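Local coordinates for protein beta-fructofuranosidase (Arthrobacter, PDB 3WPU) that belongs to the levansucrase/invertase family of the beta-fructosidase clan, whose members are built on a five-bladed beta-propeller, at residues V74-P79 / Q162-A167; I96-A101 / G117-P122; N49-S54 / T397-L402; G366-Y371 / L393-N398. All blocks are in the same frame, centred on the assembly; numbering follows the deposited sequence.

Contact 1 of 4, residues V74-P79 / Q162-A167. With GOL (glycerol), chain C.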
# COMPACT_ATOMS: atom_id res chain seq x y z
N VAL A 74 15.19 -0.16 -2.79
CA VAL A 74 14.00 0.51 -2.25
C VAL A 74 12.78 -0.26 -2.70
O VAL A 74 12.69 -0.60 -3.87
CB VAL A 74 13.89 1.94 -2.82
CG1 VAL A 74 12.64 2.63 -2.28
CG2 VAL A 74 15.13 2.76 -2.50
N TRP A 75 11.78 -0.46 -1.83
CA TRP A 75 10.51 -1.01 -2.31
C TRP A 75 9.34 -0.29 -1.68
O TRP A 75 9.18 0.92 -1.97
CB TRP A 75 10.44 -2.55 -2.32
CG TRP A 75 10.57 -3.39 -1.01
CD1 TRP A 75 9.63 -4.25 -0.52
CD2 TRP A 75 11.70 -3.51 -0.11
NE1 TRP A 75 10.07 -4.88 0.59
CE2 TRP A 75 11.33 -4.44 0.88
CE3 TRP A 75 12.99 -2.94 -0.05
CZ2 TRP A 75 12.18 -4.80 1.93
CZ3 TRP A 75 13.83 -3.29 0.99
CH2 TRP A 75 13.43 -4.22 1.97
N ASP A 76 8.54 -0.94 -0.86
CA ASP A 76 7.30 -0.30 -0.39
C ASP A 76 7.58 1.12 0.13
O ASP A 76 8.45 1.31 0.98
CB ASP A 76 6.63 -1.03 0.76
CG ASP A 76 6.37 -2.49 0.51
OD1 ASP A 76 6.76 -3.06 -0.52
OD2 ASP A 76 5.76 -3.09 1.41
N THR A 77 6.82 2.09 -0.36
CA THR A 77 7.03 3.48 -0.06
C THR A 77 5.69 4.10 0.33
O THR A 77 4.64 3.73 -0.22
CB THR A 77 7.67 4.19 -1.25
OG1 THR A 77 8.97 3.59 -1.46
CG2 THR A 77 7.78 5.69 -1.03
N TRP A 78 5.75 5.05 1.25
CA TRP A 78 4.57 5.83 1.62
C TRP A 78 4.86 7.30 1.89
O TRP A 78 5.94 7.67 2.38
CB TRP A 78 3.83 5.23 2.80
CG TRP A 78 4.62 5.00 4.06
CD1 TRP A 78 4.67 5.80 5.16
CD2 TRP A 78 5.43 3.86 4.36
NE1 TRP A 78 5.46 5.23 6.14
CE2 TRP A 78 5.96 4.04 5.66
CE3 TRP A 78 5.79 2.71 3.64
CZ2 TRP A 78 6.82 3.10 6.26
CZ3 TRP A 78 6.62 1.78 4.24
CH2 TRP A 78 7.16 2.00 5.53
N PRO A 79 3.87 8.16 1.61
CA PRO A 79 3.99 9.60 1.86
C PRO A 79 3.64 9.94 3.32
O PRO A 79 3.24 9.08 4.08
CB PRO A 79 2.94 10.20 0.92
CG PRO A 79 1.86 9.17 0.91
CD PRO A 79 2.58 7.83 0.98
N GLN A 162 11.98 -3.87 9.99
CA GLN A 162 10.87 -2.95 9.89
C GLN A 162 10.24 -3.16 8.53
O GLN A 162 10.92 -3.13 7.49
CB GLN A 162 11.28 -1.50 10.07
CG GLN A 162 11.95 -1.21 11.40
CD GLN A 162 13.39 -0.76 11.26
OE1 GLN A 162 13.72 -0.06 10.32
NE2 GLN A 162 14.23 -1.12 12.22
N TRP A 163 8.95 -3.48 8.55
CA TRP A 163 8.15 -3.67 7.35
C TRP A 163 7.12 -2.51 7.22
O TRP A 163 7.13 -1.60 8.06
CB TRP A 163 7.54 -5.07 7.39
CG TRP A 163 8.48 -6.21 6.99
CD1 TRP A 163 9.80 -6.12 6.64
CD2 TRP A 163 8.14 -7.58 6.94
NE1 TRP A 163 10.29 -7.38 6.33
CE2 TRP A 163 9.29 -8.29 6.51
CE3 TRP A 163 6.96 -8.29 7.16
CZ2 TRP A 163 9.28 -9.69 6.34
CZ3 TRP A 163 6.95 -9.69 6.98
CH2 TRP A 163 8.11 -10.36 6.57
N SER A 164 6.23 -2.56 6.22
CA SER A 164 5.46 -1.42 5.72
C SER A 164 4.45 -0.91 6.72
O SER A 164 4.01 -1.62 7.60
CB SER A 164 4.70 -1.77 4.42
OG SER A 164 4.28 -0.59 3.74
N GLY A 165 4.09 0.34 6.54
CA GLY A 165 2.99 0.95 7.28
C GLY A 165 2.58 2.24 6.61
O GLY A 165 2.26 2.26 5.41
N SER A 166 2.54 3.32 7.39
CA SER A 166 2.05 4.62 6.98
C SER A 166 2.60 5.66 7.97
O SER A 166 3.19 5.29 9.00
CB SER A 166 0.52 4.66 6.98
OG SER A 166 0.04 4.16 8.21
N ALA A 167 2.39 6.95 7.70
CA ALA A 167 2.97 8.00 8.54
C ALA A 167 2.05 9.21 8.58
O ALA A 167 1.72 9.76 7.53
CB ALA A 167 4.35 8.40 8.05
C1 GOL C . 8.14 -7.36 3.10
O1 GOL C . 9.37 -7.15 2.38
C2 GOL C . 7.41 -6.01 3.23
O2 GOL C . 7.18 -5.51 1.90
C3 GOL C . 6.11 -6.15 4.03
O3 GOL C . 5.55 -4.90 4.47
O HOH W 1 1.18 7.70 5.29
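Trp163 approaches the 74-79 strand at Trp78, its carbonyl O lying 4.4 Å from CH2 of that indole. Its own ring carries C1 of a glycerol over the centre of one face, while NE1 is taken up by the carbonyl of His111. The same glycerol bridges the two strands. Ser164 N donates to its O3 (3.0 Å), Trp75 NE1 donates to O1 at the indole edge, and O2 donates to Asp76 OD2 (2.8 Å). Asp76 OD1 turns to Ser422. Gly165 and Ser166 then supply a floor of backbone: Gly165 N is 3.6 Å from Trp78 CH2, and Gly165 O and Ser166 N both lie about 3.7 Å above one face of the indole, toward its rim. With CG wedged between the backbone N and the carbonyl carbon (chi1 56°), Trp78 leans across to this peptide surface. Ala167 CB lies at the edge of the ring, 3.9 Å from NE1, a buried nitrogen without a partner in the model. A water links Ala167 N to Pro79 O where the chains stay too far apart to bond directly. The strands run nearly parallel, 12° apart, consistent with innermost strands of adjacent propeller blades; strand 93-102 pairs with 72-81, and strand 174-184 with 159-169.

Contact 2 of 4, residues I96-A101 / G117-P122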
# COMPACT_ATOMS: atom_id res chain seq x y z
N ILE A 96 9.12 11.24 2.02
CA ILE A 96 8.57 9.88 1.92
C ILE A 96 9.36 8.91 2.78
O ILE A 96 10.55 9.16 3.10
CB ILE A 96 8.52 9.38 0.47
CG1 ILE A 96 9.93 9.33 -0.11
CG2 ILE A 96 7.55 10.24 -0.34
CD1 ILE A 96 10.03 8.75 -1.51
N PHE A 97 8.69 7.84 3.15
CA PHE A 97 9.28 6.71 3.88
C PHE A 97 9.29 5.51 2.98
O PHE A 97 8.32 5.29 2.23
CB PHE A 97 8.46 6.40 5.13
CG PHE A 97 8.57 7.44 6.20
CD1 PHE A 97 9.62 7.42 7.09
CD2 PHE A 97 7.62 8.43 6.31
CE1 PHE A 97 9.73 8.37 8.09
CE2 PHE A 97 7.72 9.38 7.31
CZ PHE A 97 8.77 9.36 8.20
N SER A 98 10.37 4.73 3.03
CA SER A 98 10.52 3.55 2.21
C SER A 98 11.15 2.39 2.97
O SER A 98 12.01 2.60 3.84
CB SER A 98 11.43 3.81 1.01
OG SER A 98 11.00 4.87 0.17
N LEU A 99 10.78 1.16 2.60
CA LEU A 99 11.54 -0.01 3.00
C LEU A 99 12.81 0.00 2.16
O LEU A 99 12.74 0.18 0.94
CB LEU A 99 10.78 -1.32 2.74
CG LEU A 99 9.46 -1.48 3.51
CD1 LEU A 99 8.98 -2.91 3.42
CD2 LEU A 99 9.64 -1.03 4.95
N VAL A 100 13.94 -0.09 2.84
CA VAL A 100 15.25 -0.13 2.15
C VAL A 100 16.08 -1.29 2.67
O VAL A 100 15.92 -1.74 3.81
CB VAL A 100 16.01 1.22 2.30
CG1 VAL A 100 15.20 2.39 1.72
CG2 VAL A 100 16.38 1.51 3.74
N ALA A 101 17.01 -1.77 1.84
CA ALA A 101 17.89 -2.85 2.18
C ALA A 101 19.21 -2.50 1.53
O ALA A 101 19.22 -1.84 0.49
CB ALA A 101 17.39 -4.19 1.65
N GLY A 117 13.72 3.67 5.79
CA GLY A 117 14.51 4.84 5.48
C GLY A 117 13.60 5.97 5.02
O GLY A 117 12.38 5.81 4.96
N TYR A 118 14.17 7.13 4.71
CA TYR A 118 13.38 8.23 4.19
C TYR A 118 14.09 8.99 3.10
O TYR A 118 15.31 8.94 2.99
CB TYR A 118 12.91 9.16 5.31
CG TYR A 118 14.01 9.99 5.96
CD1 TYR A 118 14.16 11.34 5.64
CD2 TYR A 118 14.86 9.45 6.91
CE1 TYR A 118 15.13 12.11 6.23
CE2 TYR A 118 15.86 10.24 7.51
CZ TYR A 118 15.96 11.57 7.16
OH TYR A 118 16.90 12.42 7.72
N PHE A 119 13.30 9.64 2.25
CA PHE A 119 13.82 10.47 1.17
C PHE A 119 13.12 11.82 1.27
O PHE A 119 12.03 11.92 1.84
CB PHE A 119 13.54 9.88 -0.21
CG PHE A 119 14.26 8.58 -0.53
CD1 PHE A 119 15.42 8.60 -1.29
CD2 PHE A 119 13.75 7.35 -0.13
CE1 PHE A 119 16.06 7.42 -1.64
CE2 PHE A 119 14.39 6.17 -0.47
CZ PHE A 119 15.56 6.21 -1.21
N TYR A 120 13.74 12.86 0.70
CA TYR A 120 13.12 14.17 0.62
C TYR A 120 13.53 14.90 -0.65
O TYR A 120 14.56 14.58 -1.30
CB TYR A 120 13.45 15.00 1.86
CG TYR A 120 14.92 15.21 2.10
CD1 TYR A 120 15.59 16.30 1.57
CD2 TYR A 120 15.64 14.33 2.92
CE1 TYR A 120 16.94 16.50 1.81
CE2 TYR A 120 16.99 14.51 3.15
CZ TYR A 120 17.62 15.60 2.61
OH TYR A 120 18.97 15.78 2.87
N ARG A 121 12.69 15.85 -1.06
CA ARG A 121 12.98 16.68 -2.23
C ARG A 121 12.19 17.97 -2.10
O ARG A 121 11.20 18.02 -1.37
CB ARG A 121 12.64 15.95 -3.53
CG ARG A 121 11.15 15.78 -3.80
CD ARG A 121 10.87 14.98 -5.06
NE ARG A 121 9.42 14.83 -5.26
CZ ARG A 121 8.86 14.20 -6.28
NH1 ARG A 121 9.59 13.65 -7.23
NH2 ARG A 121 7.55 14.10 -6.32
N PRO A 122 12.61 19.00 -2.83
CA PRO A 122 11.88 20.27 -2.77
C PRO A 122 10.41 20.12 -3.22
O PRO A 122 10.11 19.46 -4.21
CB PRO A 122 12.64 21.16 -3.76
CG PRO A 122 14.02 20.57 -3.80
CD PRO A 122 13.77 19.09 -3.73
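Ile96 opens the pairing with two backbone bonds to Phe119, an antiparallel hydrogen-bonded pair: its N donates to Phe119 O (3.0 Å) and its O accepts from Phe119 N (2.9 Å). CG1 of Ile96, held between the backbone N and the carbonyl carbon (chi1 61°), swings toward the partner strand and meets Phe119 CB at 3.7 Å, the two side chains crossing at a slant. Phe97 follows in a non-hydrogen-bonded pair with Tyr118. Both side chains project from the sheet surface that turns away from Phe119. Their meeting is narrow, CD1 of Phe97 touching Tyr118 CB, while the Tyr118 ring leads off toward Val214. Backbone CA-H...O contacts fill this pair, including one from Phe97 CA to Gly117 O. Ser98 restores the two-bond pattern with Gly117; Ser98 O receives Gly117 N at 2.8 Å. Its OG comes to the edge of the Phe119 ring, 3.7 Å from CE2, and is itself hydrogen-bonded to Thr77 OG1. Val100 rounds off this side, CG2 packing over the bare backbone of Gly117 at 4.0 Å from its N. These are neighbouring antiparallel strands of one propeller blade, with strand 72-81 flanking 93-102 on its other side and strand 137-141 extending the sheet beyond 115-122.

Contact 3 of 4, residues N49-S54 / T397-L402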
# COMPACT_ATOMS: atom_id res chain seq x y z
N ASN A 49 0.13 -9.02 -23.58
CA ASN A 49 -0.90 -8.88 -22.54
C ASN A 49 -2.23 -9.49 -22.99
O ASN A 49 -2.67 -9.26 -24.11
CB ASN A 49 -1.08 -7.40 -22.28
CG ASN A 49 -2.02 -7.10 -21.14
OD1 ASN A 49 -2.17 -7.89 -20.21
ND2 ASN A 49 -2.63 -5.94 -21.20
N SER A 50 -2.86 -10.27 -22.10
CA SER A 50 -4.18 -10.84 -22.36
C SER A 50 -5.31 -10.11 -21.62
O SER A 50 -6.47 -10.44 -21.84
CB SER A 50 -4.24 -12.32 -21.99
OG SER A 50 -4.23 -12.56 -20.59
N MET A 51 -4.95 -9.17 -20.75
CA MET A 51 -5.95 -8.48 -19.90
C MET A 51 -6.40 -7.20 -20.57
O MET A 51 -5.69 -6.65 -21.43
CB MET A 51 -5.36 -8.18 -18.50
CG MET A 51 -4.89 -9.42 -17.74
SD MET A 51 -6.10 -10.75 -17.63
CE MET A 51 -7.30 -10.08 -16.46
N PRO A 52 -7.57 -6.68 -20.19
CA PRO A 52 -8.04 -5.47 -20.85
C PRO A 52 -7.15 -4.28 -20.53
O PRO A 52 -6.64 -4.14 -19.41
CB PRO A 52 -9.45 -5.27 -20.25
CG PRO A 52 -9.86 -6.63 -19.82
CD PRO A 52 -8.60 -7.25 -19.31
N ALA A 53 -6.95 -3.42 -21.53
CA ALA A 53 -6.03 -2.28 -21.38
C ALA A 53 -6.48 -1.35 -20.27
O ALA A 53 -5.65 -0.78 -19.55
CB ALA A 53 -5.90 -1.53 -22.70
N SER A 54 -7.79 -1.24 -20.08
CA SER A 54 -8.32 -0.30 -19.09
C SER A 54 -8.01 -0.68 -17.64
O SER A 54 -8.16 0.16 -16.75
CB SER A 54 -9.83 -0.11 -19.26
OG SER A 54 -10.52 -1.33 -19.00
N THR A 397 0.10 -8.95 -18.47
CA THR A 397 0.04 -10.35 -18.07
C THR A 397 -0.69 -11.15 -19.13
O THR A 397 -1.78 -10.78 -19.55
CB THR A 397 -0.78 -10.49 -16.75
OG1 THR A 397 -0.11 -9.82 -15.68
CG2 THR A 397 -0.97 -11.97 -16.36
N ASN A 398 -0.06 -12.24 -19.59
CA ASN A 398 -0.76 -13.21 -20.40
C ASN A 398 -1.19 -14.39 -19.56
O ASN A 398 -0.37 -15.23 -19.21
CB ASN A 398 0.11 -13.70 -21.57
CG ASN A 398 -0.73 -14.38 -22.66
OD1 ASN A 398 -1.71 -15.06 -22.35
ND2 ASN A 398 -0.36 -14.19 -23.93
N LEU A 399 -2.48 -14.45 -19.22
CA LEU A 399 -2.98 -15.54 -18.36
C LEU A 399 -2.96 -16.90 -19.04
O LEU A 399 -3.09 -17.91 -18.36
CB LEU A 399 -4.38 -15.24 -17.80
CG LEU A 399 -4.47 -14.13 -16.75
CD1 LEU A 399 -5.93 -14.05 -16.30
CD2 LEU A 399 -3.55 -14.32 -15.56
N ASN A 400 -2.76 -16.91 -20.36
CA ASN A 400 -2.64 -18.15 -21.12
C ASN A 400 -1.29 -18.84 -20.95
O ASN A 400 -1.12 -19.96 -21.42
CB ASN A 400 -2.92 -17.92 -22.61
CG ASN A 400 -4.24 -17.21 -22.83
OD1 ASN A 400 -4.28 -16.06 -23.29
ND2 ASN A 400 -5.31 -17.87 -22.47
N PHE A 401 -0.35 -18.19 -20.27
CA PHE A 401 0.96 -18.75 -20.00
C PHE A 401 1.30 -18.67 -18.52
O PHE A 401 0.71 -17.86 -17.76
CB PHE A 401 2.02 -18.05 -20.86
CG PHE A 401 1.79 -18.23 -22.33
CD1 PHE A 401 2.20 -19.40 -22.96
CD2 PHE A 401 1.15 -17.27 -23.07
CE1 PHE A 401 1.96 -19.59 -24.31
CE2 PHE A 401 0.91 -17.44 -24.42
CZ PHE A 401 1.32 -18.61 -25.04
N LEU A 402 2.18 -19.56 -18.08
CA LEU A 402 2.62 -19.60 -16.70
C LEU A 402 3.21 -18.24 -16.30
O LEU A 402 3.79 -17.52 -17.11
CB LEU A 402 3.65 -20.71 -16.49
CG LEU A 402 3.18 -22.16 -16.77
CD1 LEU A 402 4.33 -23.12 -16.56
CD2 LEU A 402 2.01 -22.53 -15.88
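OD1 of the Asn49 carboxamide is gripped from both faces of the amide plane by Thr397 N and Met51 N, each at a distance of 3.1 Å from that oxygen. Both donors stand above the plane, so neither uses an in-plane lone pair. With CG anti to the backbone N (chi1 -175°), the amide lies beside its own carbonyl carbon and reaches forward along the chain to Met51 N; this bond makes an Asx turn, and the bond from Thr397 N ties that turn to the other loop. ND2 is hydrogen-bonded to Thr56 OG1. A second flat group, the ring of Phe401, has Asn398 CG at its edge. Here too an Asx turn forms, Asn398 OD1 accepting from Asn400 N, within a type I turn closed by Phe401 N to Asn398 O. Between the two turns sits Ser50. Its N donates to Thr397 O (2.8 Å), and its OG accepts from Leu399 N (2.9 Å) while also bonding to Ser40. The apolar part is small: Met51, bent at chi2 and chi3, curls its sulfur over to Leu399, SD lying 3.6 Å from CD1. Loop is thus stitched to loop, one backbone bond being supplemented by amide and hydroxyl oxygens that take backbone N-H groups. One loop runs from helix 30-38 to strand 72-81 and the other from strand 391-394 to strand 423-425, with Asn398 ND2 further anchored on the carbonyl of Ala44.

Contact 4 of 4, residues G366-Y371 / L393-N398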
# COMPACT_ATOMS: atom_id res chain seq x y z
N GLY A 366 -4.84 -14.57 -11.85
CA GLY A 366 -4.97 -13.15 -12.13
C GLY A 366 -3.62 -12.48 -12.14
O GLY A 366 -2.64 -13.07 -11.68
N PRO A 367 -3.57 -11.22 -12.60
CA PRO A 367 -2.30 -10.51 -12.66
C PRO A 367 -1.78 -10.09 -11.30
O PRO A 367 -2.55 -9.89 -10.35
CB PRO A 367 -2.63 -9.26 -13.49
CG PRO A 367 -4.10 -9.07 -13.33
CD PRO A 367 -4.69 -10.43 -13.16
N GLU A 368 -0.49 -9.87 -11.22
CA GLU A 368 0.07 -9.08 -10.12
C GLU A 368 -0.54 -7.69 -10.11
O GLU A 368 -0.74 -7.12 -11.19
CB GLU A 368 1.56 -8.86 -10.35
CG GLU A 368 2.39 -10.13 -10.42
CD GLU A 368 2.91 -10.61 -9.07
OE1 GLU A 368 3.42 -9.80 -8.29
OE2 GLU A 368 2.86 -11.82 -8.79
N GLY A 369 -0.88 -7.12 -8.95
CA GLY A 369 -1.23 -5.71 -8.92
C GLY A 369 -2.36 -5.35 -7.99
O GLY A 369 -2.57 -6.02 -6.98
N VAL A 370 -3.05 -4.28 -8.35
CA VAL A 370 -4.05 -3.68 -7.48
C VAL A 370 -5.42 -4.28 -7.70
O VAL A 370 -5.96 -4.25 -8.81
CB VAL A 370 -4.18 -2.15 -7.74
CG1 VAL A 370 -5.18 -1.55 -6.75
CG2 VAL A 370 -2.82 -1.47 -7.64
N TYR A 371 -6.03 -4.69 -6.59
CA TYR A 371 -7.40 -5.16 -6.56
C TYR A 371 -8.15 -4.16 -5.71
O TYR A 371 -7.57 -3.54 -4.82
CB TYR A 371 -7.46 -6.60 -6.02
CG TYR A 371 -6.85 -7.55 -7.04
CD1 TYR A 371 -5.49 -7.72 -7.12
CD2 TYR A 371 -7.66 -8.18 -7.98
CE1 TYR A 371 -4.92 -8.55 -8.07
CE2 TYR A 371 -7.11 -9.01 -8.94
CZ TYR A 371 -5.75 -9.16 -9.01
OH TYR A 371 -5.24 -10.00 -10.00
N LEU A 393 -5.80 -2.57 -11.30
CA LEU A 393 -4.57 -2.21 -12.01
C LEU A 393 -3.57 -3.36 -12.00
O LEU A 393 -2.76 -3.49 -11.08
CB LEU A 393 -3.94 -0.95 -11.40
CG LEU A 393 -2.79 -0.29 -12.19
CD1 LEU A 393 -3.36 0.43 -13.39
CD2 LEU A 393 -2.01 0.69 -11.33
N GLY A 394 -3.65 -4.19 -13.03
CA GLY A 394 -2.80 -5.36 -13.18
C GLY A 394 -1.56 -5.09 -14.01
O GLY A 394 -1.58 -4.30 -14.97
N ASN A 395 -0.47 -5.71 -13.62
CA ASN A 395 0.69 -5.68 -14.51
C ASN A 395 0.30 -6.34 -15.84
O ASN A 395 -0.60 -7.20 -15.89
CB ASN A 395 1.86 -6.38 -13.89
CG ASN A 395 2.43 -5.61 -12.71
OD1 ASN A 395 2.18 -4.41 -12.52
ND2 ASN A 395 3.22 -6.29 -11.90
N PRO A 396 1.00 -5.95 -16.93
CA PRO A 396 0.68 -6.62 -18.19
C PRO A 396 1.02 -8.09 -18.03
O PRO A 396 2.10 -8.41 -17.52
CB PRO A 396 1.60 -5.94 -19.21
CG PRO A 396 2.45 -4.98 -18.47
CD PRO A 396 1.91 -4.81 -17.09
N THR A 397 0.10 -8.95 -18.47
CA THR A 397 0.04 -10.35 -18.07
C THR A 397 -0.69 -11.15 -19.13
O THR A 397 -1.78 -10.78 -19.55
CB THR A 397 -0.78 -10.49 -16.75
OG1 THR A 397 -0.11 -9.82 -15.68
CG2 THR A 397 -0.97 -11.97 -16.36
N ASN A 398 -0.06 -12.24 -19.59
CA ASN A 398 -0.76 -13.21 -20.40
C ASN A 398 -1.19 -14.39 -19.56
O ASN A 398 -0.37 -15.23 -19.21
CB ASN A 398 0.11 -13.70 -21.57
CG ASN A 398 -0.73 -14.38 -22.66
OD1 ASN A 398 -1.71 -15.06 -22.35
ND2 ASN A 398 -0.36 -14.19 -23.93
O HOH W 2 1.23 -10.05 -13.36
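Val370 and Leu393 form the regular end of a short antiparallel beta pairing between neighbouring strands of one small sheet. Leu393 has the largest surface buried here, followed by Val370 and Pro367. Val370 N donates to Leu393 O (2.9 Å), and Leu393 N returns a bond to Val370 O (3.0 Å). Their side chains leave on the same surface of the sheet and cross at a slant, CB to CB at 3.9 Å, with His423 touching both. The next pair, Gly369 with Gly394, is non-hydrogen-bonded, its CA atoms 4.6 Å apart. Having no CB, Gly369 can lie close against Leu393 O, and Gly394 against Pro367 CG. Beyond it Pro367 takes over the packing. Its CG rests on Gly394 CA, while CB meets Thr397 OG1 at 3.4 Å, so the proline lies alongside the loop that leaves the strand; that hydroxyl donates to Asn395 O. The Pro367 carbonyl is taken by Tyr371 OH, in its plane and on a lone pair. Between these ends Glu368 CB touches Asn395 ND2 (3.4 Å), and the polar ends part to their own partners: the carboxylate binds His356 and Arg357 N, and the amide ND2 goes to the carbonyls of Ala420 and His417. In the backbone, Asn395 N donates to Glu368 O (2.8 Å). A single water finishes the join where the chains diverge, accepting from Glu368 N and donating to Thr397 OG1 at 2.7 Å.

Contacts 1 and 2 share one sheet: strand 72-81 bonds to strand 93-102 through Trp78 N to Phe97 O and Leu99 N to Asp76 O, so contact 2 lies within a blade and contact 1 between blades. Both are buried. Contact 1, its centre about 8 Å from the chain centre, relies on an indole, water and glycerol, whereas contact 2 is regular backbone pairing. Contacts 3 and 4 lie on another side of the molecule, joined at Thr397 and Asn398. Contact 4 is buried and still strand-like; contact 3, its centre about 23 Å from the chain centre, is partly exposed and joins loops by side-chain oxygens that accept backbone N-H groups, together with one backbone bond.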